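Local coordinates for protein soluble inorganic pyrophosphatase (Toxoplasma gondii, PDB 5WRT) that probably hydrolyses inorganic pyrophosphate to phosphate with the help of magnesium ions, as a family I soluble pyrophosphatase, at residues Ile53-Arg58 with Leu89-Gly94. Numbering follows the deposited sequence.
Sequences IPKNTR and LYWNYG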
# COMPACT_ATOMS: atom_id res chain seq x y z
N ILE A 53 1.54 15.95 3.25
CA ILE A 53 2.42 14.88 2.79
C ILE A 53 2.39 14.83 1.27
O ILE A 53 1.35 14.48 0.68
CB ILE A 53 2.03 13.53 3.41
CG1 ILE A 53 2.26 13.57 4.92
CG2 ILE A 53 2.82 12.40 2.76
CD1 ILE A 53 1.72 12.36 5.65
N PRO A 54 3.48 15.17 0.59
CA PRO A 54 3.48 15.17 -0.87
C PRO A 54 3.37 13.76 -1.44
O PRO A 54 3.75 12.78 -0.80
CB PRO A 54 4.83 15.79 -1.24
CG PRO A 54 5.25 16.53 -0.02
CD PRO A 54 4.73 15.73 1.13
N LYS A 55 2.84 13.69 -2.65
CA LYS A 55 2.80 12.45 -3.42
C LYS A 55 4.19 11.81 -3.46
O LYS A 55 5.19 12.48 -3.71
CB LYS A 55 2.30 12.75 -4.83
CG LYS A 55 2.38 11.60 -5.82
CD LYS A 55 2.02 12.08 -7.22
CE LYS A 55 1.49 10.96 -8.10
NZ LYS A 55 0.07 10.61 -7.78
N ASN A 56 4.23 10.50 -3.18
CA ASN A 56 5.43 9.68 -3.26
C ASN A 56 6.44 9.98 -2.15
O ASN A 56 7.65 9.90 -2.37
CB ASN A 56 6.10 9.80 -4.64
CG ASN A 56 5.36 9.05 -5.72
OD1 ASN A 56 4.67 8.06 -5.44
ND2 ASN A 56 5.48 9.50 -6.96
N THR A 57 5.95 10.32 -0.96
CA THR A 57 6.79 10.44 0.23
C THR A 57 6.15 9.67 1.37
O THR A 57 5.02 9.18 1.26
CB THR A 57 7.01 11.91 0.64
OG1 THR A 57 5.77 12.47 1.09
CG2 THR A 57 7.56 12.73 -0.52
N ARG A 58 6.89 9.54 2.48
CA ARG A 58 6.40 8.74 3.59
C ARG A 58 6.65 9.36 4.96
O ARG A 58 6.27 8.75 5.97
CB ARG A 58 6.97 7.31 3.55
CG ARG A 58 8.45 7.17 3.79
CD ARG A 58 8.76 5.70 4.03
NE ARG A 58 10.19 5.43 4.15
CZ ARG A 58 10.86 4.60 3.35
NH1 ARG A 58 10.22 3.96 2.37
NH2 ARG A 58 12.16 4.41 3.53
N LEU A 89 3.23 6.97 0.57
CA LEU A 89 1.93 7.42 0.11
C LEU A 89 2.03 7.87 -1.35
O LEU A 89 2.89 8.69 -1.69
CB LEU A 89 1.41 8.55 0.99
CG LEU A 89 -0.09 8.87 0.98
CD1 LEU A 89 -0.92 7.60 0.92
CD2 LEU A 89 -0.44 9.67 2.22
N TYR A 90 1.15 7.34 -2.20
CA TYR A 90 1.24 7.55 -3.64
C TYR A 90 0.40 8.73 -4.12
O TYR A 90 0.22 8.88 -5.33
CB TYR A 90 0.83 6.29 -4.39
CG TYR A 90 1.55 5.04 -3.91
CD1 TYR A 90 2.92 4.90 -4.09
CD2 TYR A 90 0.85 4.02 -3.29
CE1 TYR A 90 3.58 3.77 -3.66
CE2 TYR A 90 1.51 2.88 -2.85
CZ TYR A 90 2.87 2.76 -3.04
OH TYR A 90 3.53 1.64 -2.62
N TRP A 91 -0.11 9.55 -3.21
CA TRP A 91 -0.94 10.68 -3.58
C TRP A 91 -0.68 11.83 -2.62
O TRP A 91 -0.30 11.62 -1.47
CB TRP A 91 -2.44 10.31 -3.57
CG TRP A 91 -2.74 9.06 -4.34
CD1 TRP A 91 -3.08 8.97 -5.66
CD2 TRP A 91 -2.72 7.72 -3.84
NE1 TRP A 91 -3.27 7.66 -6.01
CE2 TRP A 91 -3.06 6.87 -4.91
CE3 TRP A 91 -2.45 7.15 -2.59
CZ2 TRP A 91 -3.13 5.48 -4.77
CZ3 TRP A 91 -2.53 5.78 -2.45
CH2 TRP A 91 -2.87 4.96 -3.53
N ASN A 92 -0.87 13.05 -3.12
CA ASN A 92 -0.80 14.22 -2.25
C ASN A 92 -1.86 14.12 -1.16
O ASN A 92 -3.01 13.77 -1.43
CB ASN A 92 -0.99 15.50 -3.06
CG ASN A 92 0.03 15.64 -4.18
OD1 ASN A 92 1.21 15.86 -3.93
ND2 ASN A 92 -0.43 15.50 -5.42
N TYR A 93 -1.45 14.42 0.07
CA TYR A 93 -2.29 14.16 1.23
C TYR A 93 -2.19 15.33 2.19
O TYR A 93 -1.11 15.90 2.38
CB TYR A 93 -1.86 12.86 1.91
CG TYR A 93 -2.68 12.47 3.13
CD1 TYR A 93 -3.94 11.92 2.99
CD2 TYR A 93 -2.16 12.62 4.41
CE1 TYR A 93 -4.69 11.55 4.09
CE2 TYR A 93 -2.90 12.25 5.52
CZ TYR A 93 -4.16 11.72 5.35
OH TYR A 93 -4.90 11.35 6.46
N GLY A 94 -3.32 15.68 2.80
CA GLY A 94 -3.35 16.80 3.72
C GLY A 94 -4.67 16.94 4.45
O GLY A 94 -5.28 15.94 4.83
O HOH W 1 -1.75 12.53 -6.29
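Asn56 OD1 meets the Tyr90 ring at its edge, 3.9 Å from CD1, with amide and ring planes 76° apart; the contact buries this oxygen without giving it a hydrogen-bond partner. The opposite edge of the Tyr90 ring, at CD2, meets Trp91 CH2, while CB of Tyr90 sits over the centre of one face of the Trp91 indole, whose own edge takes Leu89 CD1. Both aromatic residues reach the second subunit: Tyr90 OH bonds to its Ser87, and Trp91 stacks edge-to-face on its Trp193.

Asn92 suits its place because its amide can accept and donate at once. OD1 receives Lys55 N at 3.0 Å, from above the carbonyl plane, and also Leu131 N; ND2 bonds to Glu129 O and Glu125 OE1, which fixes the flip of the amide. Lys55 has CG anti to its backbone N (chi1 172°), so that the chain curls round Tyr90 O, and the bend at chi4 turns NZ onto it, 3.0 Å away. A water joins NZ to Asn92 N, weakly at the latter.

Toward the strand 92-94 end, Ile53 and Tyr93 form an antiparallel hydrogen-bonded pair, Ile53 N lying 2.8 Å from Tyr93 O. Their side chains run side by side, Ile53 CD1 4.1 Å from Tyr93 CD2, with Leu89 CD2 beside Ile53 CG2. Tyr93 OH bonds to Lys156, and its side chain touches the magnesium ligand Asp122.

Asn56, whose positive phi suits the third position of the Pro54–Thr57 type II turn, faces Leu89 together with Thr57: a G1 beta bulge at the subunit-facing end; at the far end the Ile53–Tyr93 pair reaches the magnesium site of the family I pyrophosphatase beta-barrel.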